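Local coordinates for protein SSD1 (Saccharomyces cerevisiae S288C, PDB 7AM1), which binds mRNA untranslated regions and represses translation as a pseudonuclease of the RNase II family, kin to RNA-degrading enzymes but itself without enzymatic activity, at residues A[713-725]-A[893-905]. Sequence-based numbering, arbitrary orientation.
Sequences AIHLLLCKTINDM and LRAEVGMALPCLT
Asn723 reaches from helix 713-725 to strand 893-896 and holds the backbone of Ala895 at two points. Its ND2 donates to Ala895 O over 3.1 Å, with that oxygen lying in the plane of the Asn723 amide, while OD1 accepts a weak, longer bond from Ala895 N. A leucine in place of Asn723 would probably forfeit both bonds, leaving Ala895 N without this acceptor and Ala895 O to lean on Asn808 ND2. One helical turn back, Cys719 points into the hairpin: its CB touches both Ala895 CB and the Pro902 ring, the two lying at about a right angle as seen from it, with CG of Pro902 only 3.5 Å from Cys719 CB, tighter than usual. With SG placed anti to the carbonyl carbon (chi1 -74°), the sulfur lies over one face of the His715 ring, offset toward its rim, and meets Leu904 CD2 at 3.4 Å. The two strands form the antiparallel C-terminal hairpin of a five-stranded sheet, consistent with the OB-type C-terminal domain of RNase II relatives, and the helix is the end of the long helix 689-725. Ile722 meets Leu904 and Leu893 at about right angles, its CD1 lying 3.6 Å from Leu904 CD2 and 3.9 Å from Leu893 CD2. At the turn end, His715 brings its ring edge to Pro902 O, CE1 being 3.1 Å from that buried oxygen. The ring's NE2 donates to Gly186 O, which helps to fix the ring's rotation, and Leu904 CD1 approaches it obliquely.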
ATOM      1  N   ALA A 713      -7.058   5.376   4.743  1.00 32.49           N
ATOM      2  CA  ALA A 713      -8.326   5.221   5.444  1.00 33.15           C
ATOM      3  C   ALA A 713      -8.224   4.164   6.540  1.00 33.64           C
ATOM      4  O   ALA A 713      -8.796   4.329   7.625  1.00 34.73           O
ATOM      5  CB  ALA A 713      -9.428   4.878   4.442  1.00 33.92           C
ATOM      6  N   ILE A 714      -7.494   3.076   6.285  1.00 31.94           N
ATOM      7  CA  ILE A 714      -7.213   2.116   7.349  1.00 32.76           C
ATOM      8  C   ILE A 714      -6.500   2.808   8.502  1.00 33.66           C
ATOM      9  O   ILE A 714      -6.868   2.653   9.672  1.00 34.66           O
ATOM     10  CB  ILE A 714      -6.373   0.943   6.814  1.00 31.47           C
ATOM     11  CG1 ILE A 714      -7.181   0.089   5.837  1.00 32.71           C
ATOM     12  CG2 ILE A 714      -5.852   0.115   7.972  1.00 30.06           C
ATOM     13  CD1 ILE A 714      -6.325  -0.907   5.068  1.00 33.03           C
ATOM     14  N   HIS A 715      -5.439   3.553   8.182  1.00 34.32           N
ATOM     15  CA  HIS A 715      -4.642   4.213   9.206  1.00 33.31           C
ATOM     16  C   HIS A 715      -5.502   5.139  10.046  1.00 32.68           C
ATOM     17  O   HIS A 715      -5.366   5.190  11.273  1.00 31.72           O
ATOM     18  CB  HIS A 715      -3.507   4.989   8.536  1.00 33.81           C
ATOM     19  CG  HIS A 715      -2.681   5.805   9.480  1.00 34.58           C
ATOM     20  ND1 HIS A 715      -3.011   7.097   9.826  1.00 35.92           N
ATOM     21  CD2 HIS A 715      -1.533   5.520  10.138  1.00 34.46           C
ATOM     22  CE1 HIS A 715      -2.106   7.570  10.665  1.00 35.35           C
ATOM     23  NE2 HIS A 715      -1.198   6.633  10.870  1.00 35.13           N
ATOM     24  N   LEU A 716      -6.412   5.860   9.396  1.00 34.47           N
ATOM     25  CA  LEU A 716      -7.289   6.787  10.098  1.00 37.55           C
ATOM     26  C   LEU A 716      -8.164   6.048  11.102  1.00 37.34           C
ATOM     27  O   LEU A 716      -8.229   6.420  12.278  1.00 35.12           O
ATOM     28  CB  LEU A 716      -8.131   7.545   9.073  1.00 39.76           C
ATOM     29  CG  LEU A 716      -9.138   8.587   9.538  1.00 42.13           C
ATOM     30  CD1 LEU A 716      -8.412   9.750  10.218  1.00 42.79           C
ATOM     31  CD2 LEU A 716      -9.966   9.073   8.353  1.00 42.91           C
ATOM     32  N   LEU A 717      -8.842   4.988  10.655  1.00 36.70           N
ATOM     33  CA  LEU A 717      -9.726   4.246  11.544  1.00 36.62           C
ATOM     34  C   LEU A 717      -8.950   3.500  12.618  1.00 36.84           C
ATOM     35  O   LEU A 717      -9.441   3.349  13.743  1.00 37.98           O
ATOM     36  CB  LEU A 717     -10.574   3.272  10.733  1.00 36.08           C
ATOM     37  CG  LEU A 717     -11.652   2.493  11.481  1.00 36.66           C
ATOM     38  CD1 LEU A 717     -12.550   3.425  12.276  1.00 38.25           C
ATOM     39  CD2 LEU A 717     -12.464   1.656  10.495  1.00 36.40           C
ATOM     40  N   LEU A 718      -7.740   3.035  12.296  1.00 36.07           N
ATOM     41  CA  LEU A 718      -6.919   2.348  13.288  1.00 34.64           C
ATOM     42  C   LEU A 718      -6.488   3.296  14.401  1.00 33.97           C
ATOM     43  O   LEU A 718      -6.473   2.917  15.578  1.00 34.02           O
ATOM     44  CB  LEU A 718      -5.695   1.732  12.612  1.00 36.21           C
ATOM     45  CG  LEU A 718      -4.735   1.018  13.563  1.00 39.27           C
ATOM     46  CD1 LEU A 718      -5.439  -0.112  14.292  1.00 40.18           C
ATOM     47  CD2 LEU A 718      -3.525   0.504  12.806  1.00 40.73           C
ATOM     48  N   CYS A 719      -6.122   4.529  14.048  1.00 34.09           N
ATOM     49  CA  CYS A 719      -5.746   5.504  15.064  1.00 34.85           C
ATOM     50  C   CYS A 719      -6.919   5.805  15.986  1.00 33.49           C
ATOM     51  O   CYS A 719      -6.753   5.906  17.206  1.00 35.19           O
ATOM     52  CB  CYS A 719      -5.245   6.784  14.398  1.00 34.50           C
ATOM     53  SG  CYS A 719      -3.612   6.635  13.676  1.00 36.93           S
ATOM     54  N   LYS A 720      -8.113   5.960  15.416  1.00 35.30           N
ATOM     55  CA  LYS A 720      -9.313   6.148  16.223  1.00 38.97           C
ATOM     56  C   LYS A 720      -9.554   4.961  17.147  1.00 37.79           C
ATOM     57  O   LYS A 720      -9.960   5.135  18.304  1.00 37.62           O
ATOM     58  CB  LYS A 720     -10.502   6.365  15.292  1.00 45.23           C
ATOM     59  CG  LYS A 720     -11.837   6.540  15.971  1.00 51.27           C
ATOM     60  CD  LYS A 720     -12.875   6.928  14.927  1.00 56.61           C
ATOM     61  CE  LYS A 720     -14.255   6.387  15.250  1.00 61.36           C
ATOM     62  NZ  LYS A 720     -14.921   5.869  14.020  1.00 63.67           N
ATOM     63  N   THR A 721      -9.311   3.745  16.649  1.00 33.39           N
ATOM     64  CA  THR A 721      -9.518   2.541  17.448  1.00 33.79           C
ATOM     65  C   THR A 721      -8.481   2.443  18.560  1.00 35.77           C
ATOM     66  O   THR A 721      -8.813   2.118  19.707  1.00 35.26           O
ATOM     67  CB  THR A 721      -9.458   1.306  16.542  1.00 32.83           C
ATOM     68  OG1 THR A 721     -10.506   1.357  15.561  1.00 33.30           O
ATOM     69  CG2 THR A 721      -9.613   0.046  17.352  1.00 32.64           C
ATOM     70  N   ILE A 722      -7.222   2.745  18.243  1.00 39.00           N
ATOM     71  CA  ILE A 722      -6.175   2.722  19.257  1.00 41.89           C
ATOM     72  C   ILE A 722      -6.507   3.691  20.385  1.00 43.48           C
ATOM     73  O   ILE A 722      -6.274   3.398  21.565  1.00 44.45           O
ATOM     74  CB  ILE A 722      -4.813   3.039  18.613  1.00 42.31           C
ATOM     75  CG1 ILE A 722      -4.314   1.833  17.815  1.00 41.81           C
ATOM     76  CG2 ILE A 722      -3.809   3.445  19.679  1.00 43.59           C
ATOM     77  CD1 ILE A 722      -3.168   2.142  16.867  1.00 40.68           C
ATOM     78  N   ASN A 723      -7.037   4.866  20.047  1.00 44.65           N
ATOM     79  CA  ASN A 723      -7.329   5.854  21.080  1.00 44.77           C
ATOM     80  C   ASN A 723      -8.596   5.514  21.854  1.00 45.26           C
ATOM     81  O   ASN A 723      -8.721   5.877  23.030  1.00 45.14           O
ATOM     82  CB  ASN A 723      -7.455   7.245  20.465  1.00 45.04           C
ATOM     83  CG  ASN A 723      -6.110   7.842  20.103  1.00 44.65           C
ATOM     84  OD1 ASN A 723      -5.065   7.366  20.548  1.00 44.57           O
ATOM     85  ND2 ASN A 723      -6.131   8.903  19.309  1.00 44.80           N
ATOM     86  N   ASP A 724      -9.550   4.846  21.209  1.00 42.96           N
ATOM     87  CA  ASP A 724     -10.750   4.407  21.911  1.00 44.42           C
ATOM     88  C   ASP A 724     -10.431   3.263  22.862  1.00 43.85           C
ATOM     89  O   ASP A 724     -10.982   3.194  23.965  1.00 44.46           O
ATOM     90  CB  ASP A 724     -11.813   4.001  20.889  1.00 47.17           C
ATOM     91  CG  ASP A 724     -13.092   3.490  21.531  1.00 50.32           C
ATOM     92  OD1 ASP A 724     -13.052   2.429  22.191  1.00 51.13           O
ATOM     93  OD2 ASP A 724     -14.144   4.140  21.351  1.00 51.66           O
ATOM     94  N   MET A 725      -9.524   2.366  22.459  1.00 44.86           N
ATOM     95  CA  MET A 725      -9.093   1.297  23.349  1.00 46.15           C
ATOM     96  C   MET A 725      -8.384   1.844  24.579  1.00 48.55           C
ATOM     97  O   MET A 725      -8.445   1.231  25.651  1.00 50.21           O
ATOM     98  CB  MET A 725      -8.174   0.335  22.594  1.00 45.03           C
ATOM     99  CG  MET A 725      -8.889  -0.505  21.541  1.00 46.24           C
ATOM    100  SD  MET A 725      -7.755  -1.387  20.447  1.00 46.98           S
ATOM    101  CE  MET A 725      -6.989  -2.572  21.549  1.00 48.36           C
ATOM    102  N   LEU A 893       1.768   2.729  23.130  1.00 38.06           N
ATOM    103  CA  LEU A 893       1.291   3.028  21.785  1.00 38.03           C
ATOM    104  C   LEU A 893       0.179   4.062  21.851  1.00 36.57           C
ATOM    105  O   LEU A 893      -0.764   3.921  22.638  1.00 36.97           O
ATOM    106  CB  LEU A 893       0.801   1.755  21.083  1.00 39.26           C
ATOM    107  CG  LEU A 893       0.103   1.926  19.730  1.00 40.62           C
ATOM    108  CD1 LEU A 893       1.064   2.454  18.675  1.00 42.33           C
ATOM    109  CD2 LEU A 893      -0.511   0.603  19.271  1.00 40.31           C
ATOM    110  N   ARG A 894       0.321   5.110  21.044  1.00 34.84           N
ATOM    111  CA  ARG A 894      -0.613   6.219  21.003  1.00 37.88           C
ATOM    112  C   ARG A 894      -0.768   6.733  19.579  1.00 34.28           C
ATOM    113  O   ARG A 894       0.133   6.601  18.749  1.00 35.02           O
ATOM    114  CB  ARG A 894      -0.139   7.371  21.882  1.00 43.75           C
ATOM    115  CG  ARG A 894      -1.045   7.693  23.009  1.00 49.53           C
ATOM    116  CD  ARG A 894      -0.396   8.759  23.857  1.00 51.38           C
ATOM    117  NE  ARG A 894      -0.430  10.062  23.203  1.00 49.96           N
ATOM    118  CZ  ARG A 894      -1.357  10.988  23.428  1.00 47.95           C
ATOM    119  NH1 ARG A 894      -1.295  12.145  22.783  1.00 47.99           N
ATOM    120  NH2 ARG A 894      -2.338  10.768  24.294  1.00 46.41           N
ATOM    121  N   ALA A 895      -1.913   7.364  19.326  1.00 33.16           N
ATOM    122  CA  ALA A 895      -2.152   8.176  18.135  1.00 36.38           C
ATOM    123  C   ALA A 895      -2.288   9.635  18.574  1.00 34.54           C
ATOM    124  O   ALA A 895      -3.254   9.991  19.259  1.00 35.22           O
ATOM    125  CB  ALA A 895      -3.398   7.708  17.384  1.00 39.45           C
ATOM    126  N   GLU A 896      -1.319  10.474  18.191  1.00 33.78           N
ATOM    127  CA  GLU A 896      -1.366  11.900  18.505  1.00 34.30           C
ATOM    128  C   GLU A 896      -2.394  12.566  17.597  1.00 34.40           C
ATOM    129  O   GLU A 896      -2.278  12.492  16.369  1.00 33.67           O
ATOM    130  CB  GLU A 896      -0.010  12.575  18.287  1.00 36.70           C
ATOM    131  CG  GLU A 896       1.212  11.834  18.784  1.00 39.95           C
ATOM    132  CD  GLU A 896       1.356  11.845  20.284  1.00 43.09           C
ATOM    133  OE1 GLU A 896       0.543  12.505  20.964  1.00 45.58           O
ATOM    134  OE2 GLU A 896       2.294  11.185  20.780  1.00 43.18           O
ATOM    135  N   VAL A 897      -3.396  13.208  18.184  1.00 35.04           N
ATOM    136  CA  VAL A 897      -4.448  13.867  17.419  1.00 36.92           C
ATOM    137  C   VAL A 897      -4.132  15.352  17.333  1.00 38.03           C
ATOM    138  O   VAL A 897      -3.686  15.963  18.314  1.00 37.15           O
ATOM    139  CB  VAL A 897      -5.823  13.634  18.073  1.00 40.39           C
ATOM    140  CG1 VAL A 897      -6.903  14.422  17.349  1.00 41.21           C
ATOM    141  CG2 VAL A 897      -6.146  12.147  18.091  1.00 42.27           C
ATOM    142  N   GLY A 898      -4.380  15.943  16.162  1.00 39.75           N
ATOM    143  CA  GLY A 898      -4.110  17.355  15.955  1.00 44.41           C
ATOM    144  C   GLY A 898      -3.924  17.774  14.509  1.00 50.52           C
ATOM    145  O   GLY A 898      -4.356  18.863  14.122  1.00 51.44           O
ATOM    146  N   MET A 899      -3.256  16.941  13.710  1.00 57.14           N
ATOM    147  CA  MET A 899      -3.026  17.217  12.299  1.00 62.25           C
ATOM    148  C   MET A 899      -4.166  16.669  11.440  1.00 59.83           C
ATOM    149  O   MET A 899      -5.046  15.947  11.914  1.00 55.88           O
ATOM    150  CB  MET A 899      -1.692  16.611  11.849  1.00 68.13           C
ATOM    151  CG  MET A 899      -0.544  16.966  12.771  1.00 73.56           C
ATOM    152  SD  MET A 899      -0.054  18.694  12.655  1.00 79.44           S
ATOM    153  CE  MET A 899       1.193  18.740  13.941  1.00 81.42           C
ATOM    154  N   ALA A 900      -4.118  16.997  10.143  1.00 62.22           N
ATOM    155  CA  ALA A 900      -5.093  16.445   9.206  1.00 63.89           C
ATOM    156  C   ALA A 900      -5.152  14.933   9.337  1.00 61.04           C
ATOM    157  O   ALA A 900      -6.225  14.325   9.244  1.00 62.15           O
ATOM    158  CB  ALA A 900      -4.740  16.842   7.772  1.00 67.11           C
ATOM    159  N   LEU A 901      -3.999  14.312   9.545  1.00 54.91           N
ATOM    160  CA  LEU A 901      -3.928  12.897   9.807  1.00 50.22           C
ATOM    161  C   LEU A 901      -3.327  12.682  11.189  1.00 42.17           C
ATOM    162  O   LEU A 901      -2.371  13.372  11.560  1.00 39.55           O
ATOM    163  CB  LEU A 901      -3.071  12.190   8.750  1.00 53.86           C
ATOM    164  CG  LEU A 901      -3.494  12.408   7.293  1.00 58.01           C
ATOM    165  CD1 LEU A 901      -2.587  11.619   6.357  1.00 58.80           C
ATOM    166  CD2 LEU A 901      -4.959  12.034   7.074  1.00 59.17           C
ATOM    167  N   PRO A 902      -3.853  11.748  11.971  1.00 39.49           N
ATOM    168  CA  PRO A 902      -3.240  11.452  13.268  1.00 36.32           C
ATOM    169  C   PRO A 902      -1.880  10.799  13.082  1.00 33.49           C
ATOM    170  O   PRO A 902      -1.557  10.251  12.026  1.00 31.96           O
ATOM    171  CB  PRO A 902      -4.241  10.503  13.930  1.00 37.58           C
ATOM    172  CG  PRO A 902      -4.955   9.852  12.775  1.00 40.13           C
ATOM    173  CD  PRO A 902      -5.038  10.908  11.711  1.00 40.57           C
ATOM    174  N   CYS A 903      -1.082  10.856  14.143  1.00 33.49           N
ATOM    175  CA  CYS A 903       0.290  10.366  14.119  1.00 34.67           C
ATOM    176  C   CYS A 903       0.437   9.272  15.162  1.00 34.87           C
ATOM    177  O   CYS A 903       0.295   9.529  16.361  1.00 33.90           O
ATOM    178  CB  CYS A 903       1.268  11.509  14.400  1.00 36.23           C
ATOM    179  SG  CYS A 903       1.133  12.875  13.228  1.00 36.44           S
ATOM    180  N   LEU A 904       0.756   8.064  14.712  1.00 34.02           N
ATOM    181  CA  LEU A 904       1.072   6.985  15.630  1.00 33.98           C
ATOM    182  C   LEU A 904       2.464   7.203  16.199  1.00 33.43           C
ATOM    183  O   LEU A 904       3.400   7.538  15.469  1.00 33.56           O
ATOM    184  CB  LEU A 904       1.005   5.635  14.923  1.00 34.39           C
ATOM    185  CG  LEU A 904      -0.359   5.267  14.352  1.00 35.96           C
ATOM    186  CD1 LEU A 904      -0.227   4.101  13.365  1.00 36.15           C
ATOM    187  CD2 LEU A 904      -1.315   4.926  15.489  1.00 37.76           C
ATOM    188  N   THR A 905       2.594   7.014  17.507  1.00 31.50           N
ATOM    189  CA  THR A 905       3.871   7.173  18.178  1.00 32.83           C
ATOM    190  C   THR A 905       4.036   6.039  19.177  1.00 32.14           C
ATOM    191  O   THR A 905       3.057   5.534  19.735  1.00 33.62           O
ATOM    192  CB  THR A 905       3.984   8.525  18.908  1.00 35.10           C
ATOM    193  OG1 THR A 905       2.951   8.626  19.898  1.00 36.10           O
ATOM    194  CG2 THR A 905       3.865   9.693  17.934  1.00 36.19           C
TER